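Local coordinates for protein chitin deacetylase (Bombyx mori, PDB 5ZNT) that hydrolyses the N-acetamido groups of N-acetylglucosamine residues in chitin, a zinc-dependent deacetylation of the carbohydrate esterase 4 family that yields chitosan and acetate, at residues 150-155 / 197-202; 185-190 / 205-210. All blocks are in the same frame, centred on the assembly; numbering follows the deposited sequence.

Contact 1 of 2, residues 150-155 / 197-202; sequences LRVGGN and NLQSCP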
loop_
_atom_site.group_PDB
_atom_site.type_symbol
_atom_site.label_atom_id
_atom_site.label_comp_id
_atom_site.label_asym_id
_atom_site.label_seq_id
_atom_site.Cartn_x
_atom_site.Cartn_y
_atom_site.Cartn_z
ATOM N N LEU A 150 3.655 8.220 7.551
ATOM C CA LEU A 150 4.297 8.537 6.276
ATOM C C LEU A 150 5.614 9.288 6.489
ATOM O O LEU A 150 5.955 10.218 5.751
ATOM C CB LEU A 150 3.351 9.332 5.363
ATOM C CG LEU A 150 1.984 8.666 5.078
ATOM C CD1 LEU A 150 1.155 9.507 4.102
ATOM C CD2 LEU A 150 2.200 7.282 4.467
ATOM N N ARG A 151 6.378 8.871 7.506
ATOM C CA ARG A 151 7.678 9.482 7.772
ATOM C C ARG A 151 8.737 8.764 6.949
ATOM O O ARG A 151 9.116 7.628 7.259
ATOM C CB ARG A 151 8.021 9.425 9.258
ATOM C CG ARG A 151 7.030 10.104 10.185
ATOM C CD ARG A 151 6.702 11.525 9.742
ATOM N NE ARG A 151 7.879 12.394 9.726
ATOM C CZ ARG A 151 7.852 13.657 9.312
ATOM N NH1 ARG A 151 6.711 14.184 8.877
ATOM N NH2 ARG A 151 8.963 14.388 9.312
ATOM N N VAL A 152 9.233 9.429 5.907
ATOM C CA VAL A 152 10.286 8.852 5.090
ATOM C C VAL A 152 11.594 8.853 5.871
ATOM O O VAL A 152 11.883 9.795 6.622
ATOM C CB VAL A 152 10.426 9.640 3.778
ATOM C CG1 VAL A 152 11.365 8.912 2.837
ATOM C CG2 VAL A 152 9.042 9.829 3.164
ATOM N N GLY A 153 12.390 7.793 5.698
ATOM C CA GLY A 153 13.638 7.648 6.440
ATOM C C GLY A 153 14.903 8.010 5.671
ATOM O O GLY A 153 15.919 7.311 5.779
ATOM N N GLY A 154 14.852 9.095 4.898
ATOM C CA GLY A 154 16.002 9.504 4.103
ATOM C C GLY A 154 16.610 8.346 3.352
ATOM O O GLY A 154 15.905 7.460 2.860
ATOM N N ASN A 155 17.945 8.319 3.291
ATOM C CA ASN A 155 18.610 7.203 2.634
ATOM C C ASN A 155 18.581 5.946 3.490
ATOM O O ASN A 155 18.619 4.840 2.951
ATOM C CB ASN A 155 20.063 7.555 2.296
ATOM C CG ASN A 155 20.163 8.617 1.204
ATOM O OD1 ASN A 155 19.839 8.354 0.029
ATOM N ND2 ASN A 155 20.602 9.826 1.586
ATOM N N ASN A 197 5.979 17.979 6.103
ATOM C CA ASN A 197 6.640 18.691 7.187
ATOM C C ASN A 197 7.918 17.977 7.611
ATOM O O ASN A 197 7.878 16.826 8.059
ATOM C CB ASN A 197 5.679 18.823 8.371
ATOM C CG ASN A 197 6.321 19.485 9.575
ATOM O OD1 ASN A 197 7.019 20.493 9.446
ATOM N ND2 ASN A 197 6.092 18.915 10.757
ATOM N N LEU A 198 9.052 18.661 7.458
ATOM C CA LEU A 198 10.337 18.191 7.975
ATOM C C LEU A 198 10.735 16.834 7.398
ATOM O O LEU A 198 11.448 16.064 8.048
ATOM C CB LEU A 198 10.321 18.128 9.508
ATOM C CG LEU A 198 10.182 19.443 10.283
ATOM C CD1 LEU A 198 9.794 19.197 11.754
ATOM C CD2 LEU A 198 11.481 20.240 10.185
ATOM N N GLN A 199 10.304 16.532 6.174
ATOM C CA GLN A 199 10.536 15.205 5.623
ATOM C C GLN A 199 11.986 15.053 5.189
ATOM O O GLN A 199 12.596 15.978 4.650
ATOM C CB GLN A 199 9.607 14.931 4.433
ATOM C CG GLN A 199 8.145 14.717 4.790
ATOM C CD GLN A 199 7.859 13.316 5.341
ATOM O OE1 GLN A 199 8.768 12.527 5.622
ATOM N NE2 GLN A 199 6.595 13.014 5.500
ATOM N N SER A 200 12.528 13.868 5.409
ATOM C CA SER A 200 13.876 13.520 4.985
ATOM C C SER A 200 13.749 12.456 3.899
ATOM O O SER A 200 13.435 11.302 4.199
ATOM C CB SER A 200 14.684 13.037 6.197
ATOM O OG SER A 200 15.812 12.251 5.843
ATOM N N CYS A 201 13.978 12.853 2.606
ATOM C CA CYS A 201 13.832 11.942 1.474
ATOM C C CYS A 201 15.179 11.383 1.045
ATOM O O CYS A 201 16.226 12.001 1.274
ATOM C CB CYS A 201 13.186 12.656 0.276
ATOM S SG CYS A 201 11.478 13.103 0.499
ATOM N N PRO A 202 15.192 10.222 0.392
ATOM C CA PRO A 202 16.454 9.676 -0.112
ATOM C C PRO A 202 17.064 10.583 -1.171
ATOM O O PRO A 202 16.362 11.294 -1.893
ATOM C CB PRO A 202 16.048 8.324 -0.715
ATOM C CG PRO A 202 14.599 8.483 -1.042
ATOM C CD PRO A 202 14.053 9.343 0.069
HETATM O O HOH W 1 10.971 12.093 6.969
#
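Asn197 O is gripped end-on by Arg151: NH1 at 3.0 Å and NH2 at 2.9 Å both donate to this one carbonyl oxygen, which lies in the guanidinium plane. Bends at chi2 (-51°) and chi3 (-61°) fold the arginine back toward residues 197-202, and its NE is held by Ser113 OG. Over one face of the guanidinium lies the Gln199 amide, the two planes only 14° apart and stacked. That amide pairs with backbone on both its atoms: NE2 donates to Leu150 O (2.9 Å) while OE1 accepts from Val152 N (3.1 Å). With an alanine for this arginine, Asn197 O is likely to lose both donors and the Gln199 amide its stacking partner. Within the CE4 polysaccharide deacetylase domain, the contact lays the loop before strand 209-214 along the lead-in to helix 154-163; Leu150, at the start, has its side chain about 7 Å from the zinc ion. A water joins Gln199 OE1, Val152 O and Ser200 N. Further along, Gly154 N donates to Ser200 O at 2.7 Å, and Gly154 CA lies 3.3 Å from Ser200 OG, leaving little room at this positive-phi position. Val152 CG1 meets Pro202 CD at 3.9 Å.

Contact 2 of 2, residues 185-190 / 205-210; sequences TMYFRM and SHAVWE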
loop_
_atom_site.group_PDB
_atom_site.type_symbol
_atom_site.label_atom_id
_atom_site.label_comp_id
_atom_site.label_asym_id
_atom_site.label_seq_id
_atom_site.Cartn_x
_atom_site.Cartn_y
_atom_site.Cartn_z
ATOM N N THR A 185 11.395 4.063 -9.943
ATOM C CA THR A 185 12.419 3.427 -9.125
ATOM C C THR A 185 13.359 4.490 -8.564
ATOM O O THR A 185 13.435 5.617 -9.059
ATOM C CB THR A 185 13.216 2.376 -9.910
ATOM O OG1 THR A 185 13.983 3.006 -10.935
ATOM C CG2 THR A 185 12.285 1.360 -10.545
ATOM N N MET A 186 14.048 4.138 -7.488
ATOM C CA MET A 186 14.890 5.100 -6.803
ATOM C C MET A 186 16.343 5.074 -7.289
ATOM O O MET A 186 17.209 5.647 -6.625
ATOM C CB MET A 186 14.841 4.867 -5.287
ATOM C CG MET A 186 13.461 5.058 -4.626
ATOM S SD MET A 186 12.848 6.764 -4.670
ATOM C CE MET A 186 14.352 7.666 -4.507
ATOM N N TYR A 187 16.629 4.423 -8.424
ATOM C CA TYR A 187 17.990 4.462 -8.959
ATOM C C TYR A 187 18.393 5.879 -9.351
ATOM O O TYR A 187 19.579 6.228 -9.316
ATOM C CB TYR A 187 18.116 3.569 -10.188
ATOM C CG TYR A 187 18.049 2.077 -9.974
ATOM C CD1 TYR A 187 19.104 1.386 -9.373
ATOM C CD2 TYR A 187 16.954 1.344 -10.435
ATOM C CE1 TYR A 187 19.058 0.009 -9.214
ATOM C CE2 TYR A 187 16.898 -0.034 -10.276
ATOM C CZ TYR A 187 17.952 -0.694 -9.674
ATOM O OH TYR A 187 17.868 -2.063 -9.530
ATOM N N PHE A 188 17.422 6.692 -9.746
ATOM C CA PHE A 188 17.621 8.049 -10.221
ATOM C C PHE A 188 16.879 8.998 -9.300
ATOM O O PHE A 188 15.996 8.587 -8.535
ATOM C CB PHE A 188 17.142 8.193 -11.672
ATOM C CG PHE A 188 17.948 7.378 -12.637
ATOM C CD1 PHE A 188 17.598 6.073 -12.925
ATOM C CD2 PHE A 188 19.099 7.902 -13.213
ATOM C CE1 PHE A 188 18.361 5.302 -13.794
ATOM C CE2 PHE A 188 19.868 7.136 -14.088
ATOM C CZ PHE A 188 19.496 5.834 -14.377
ATOM N N ARG A 189 17.274 10.271 -9.369
ATOM C CA ARG A 189 16.682 11.313 -8.544
ATOM C C ARG A 189 15.160 11.282 -8.618
ATOM O O ARG A 189 14.583 11.073 -9.687
ATOM C CB ARG A 189 17.193 12.682 -9.005
ATOM C CG ARG A 189 16.913 13.805 -8.054
ATOM C CD ARG A 189 17.700 15.050 -8.482
ATOM N NE ARG A 189 17.155 15.641 -9.700
ATOM C CZ ARG A 189 17.826 16.471 -10.503
ATOM N NH1 ARG A 189 19.083 16.798 -10.243
ATOM N NH2 ARG A 189 17.237 16.962 -11.575
ATOM N N MET A 190 14.522 11.499 -7.469
ATOM C CA MET A 190 13.071 11.603 -7.419
ATOM C C MET A 190 12.596 12.662 -8.407
ATOM O O MET A 190 13.205 13.739 -8.494
ATOM C CB MET A 190 12.604 11.996 -6.014
ATOM C CG MET A 190 12.846 10.946 -4.951
ATOM S SD MET A 190 12.614 11.656 -3.315
ATOM C CE MET A 190 11.008 12.387 -3.478
ATOM N N SER A 205 21.235 6.605 -4.979
ATOM C CA SER A 205 20.607 5.568 -5.785
ATOM C C SER A 205 20.276 4.364 -4.914
ATOM O O SER A 205 21.123 3.887 -4.150
ATOM C CB SER A 205 21.524 5.134 -6.932
ATOM O OG SER A 205 21.738 6.211 -7.819
ATOM N N HIS A 206 19.049 3.869 -5.048
ATOM C CA HIS A 206 18.587 2.707 -4.304
ATOM C C HIS A 206 17.770 1.844 -5.250
ATOM O O HIS A 206 16.920 2.362 -5.984
ATOM C CB HIS A 206 17.737 3.113 -3.095
ATOM C CG HIS A 206 18.434 4.012 -2.120
ATOM N ND1 HIS A 206 19.334 3.547 -1.182
ATOM C CD2 HIS A 206 18.323 5.344 -1.903
ATOM C CE1 HIS A 206 19.759 4.555 -0.442
ATOM N NE2 HIS A 206 19.157 5.657 -0.855
ATOM N N ALA A 207 18.030 0.535 -5.231
ATOM C CA ALA A 207 17.334 -0.422 -6.093
ATOM C C ALA A 207 15.986 -0.812 -5.483
ATOM O O ALA A 207 15.744 -1.964 -5.117
ATOM C CB ALA A 207 18.203 -1.650 -6.326
ATOM N N VAL A 208 15.101 0.182 -5.388
ATOM C CA VAL A 208 13.806 0.051 -4.726
ATOM C C VAL A 208 12.778 0.787 -5.564
ATOM O O VAL A 208 13.036 1.898 -6.039
ATOM C CB VAL A 208 13.820 0.646 -3.296
ATOM C CG1 VAL A 208 12.459 0.447 -2.619
ATOM C CG2 VAL A 208 14.961 0.030 -2.443
ATOM N N TRP A 209 11.597 0.202 -5.707
ATOM C CA TRP A 209 10.493 0.896 -6.354
ATOM C C TRP A 209 9.817 1.829 -5.364
ATOM O O TRP A 209 9.730 1.538 -4.168
ATOM C CB TRP A 209 9.466 -0.100 -6.891
ATOM C CG TRP A 209 9.898 -0.850 -8.094
ATOM C CD1 TRP A 209 10.612 -2.024 -8.133
ATOM C CD2 TRP A 209 9.634 -0.496 -9.456
ATOM N NE1 TRP A 209 10.801 -2.418 -9.439
ATOM C CE2 TRP A 209 10.219 -1.494 -10.270
ATOM C CE3 TRP A 209 8.962 0.572 -10.066
ATOM C CZ2 TRP A 209 10.152 -1.463 -11.667
ATOM C CZ3 TRP A 209 8.891 0.603 -11.459
ATOM C CH2 TRP A 209 9.487 -0.414 -12.243
ATOM N N GLU A 210 9.322 2.962 -5.868
ATOM C CA GLU A 210 8.495 3.860 -5.073
ATOM C C GLU A 210 7.085 3.864 -5.645
ATOM O O GLU A 210 6.849 4.429 -6.721
ATOM C CB GLU A 210 9.046 5.285 -5.033
ATOM C CG GLU A 210 8.131 6.251 -4.256
ATOM C CD GLU A 210 7.972 5.817 -2.797
ATOM O OE1 GLU A 210 8.970 5.346 -2.222
ATOM O OE2 GLU A 210 6.876 5.955 -2.220
#
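Thr185 and Trp209 form an antiparallel, non-hydrogen-bonded pair where strand 184-185 pairs with strand 209-214 in the mixed sheet, and their side chains share one face. Thr185 CB lies near Val208 O. The methyl of Thr185, CG2, sits anti to the carbonyl carbon and reaches over the centre of the indole six-membered ring, 3.3 Å from the centroid and 8° off the normal, a close CH-pi contact. Ile307, Val310 and Gln311 of helix 303-311 also touch this tryptophan. Beyond the pair the backbones stay joined: Met186 N donates to Val208 O (2.9 Å), and His206 N to Met186 O (3.0 Å). Met186 CB packs against His206 CB and lies 3.3 Å from His206 O, CG passes Val208 O, a bend at chi2 (-66°) brings SD beside Glu210 CB, and CE ends against Pro202. The carboxylate of Glu210 turns elsewhere, OE2 accepting from Ile172 N. Ala207 is the centre of an inverse gamma turn, and its CA lies over one face of the Tyr187 ring, 4.0 Å from the centroid, with His206 O above the same ring nearer the rim. Ala207 CB presses on the phenol end, 3.4 Å from Tyr187 CE1. At the far end of the contact, Ser205 OG donates to Tyr187 O at 2.6 Å, tilted 26° from the carbonyl plane.

From the N terminus the order is 150-155, 185-190, 197-202, 205-210, so the two contacts cross instead of nesting. Contact 1 closes a loop of 41 residues that holds most of helix 154-163 and strands 168-169, 173-174 and 184-185; contact 2 closes a shorter one of 14 residues, without helix or strand, in which 197-202 itself lies. The same excursion is therefore pinned twice, to the lead-in of helix 154-163 and across its own base at the mixed sheet. The contacts, with centres 14 Å apart, also meet directly: besides the Met186-Pro202 packing, Asn155 OD1 and His206 NE2 are a probable hydrogen bond at 2.9 Å, and Cys201 CB packs on Met190 SD.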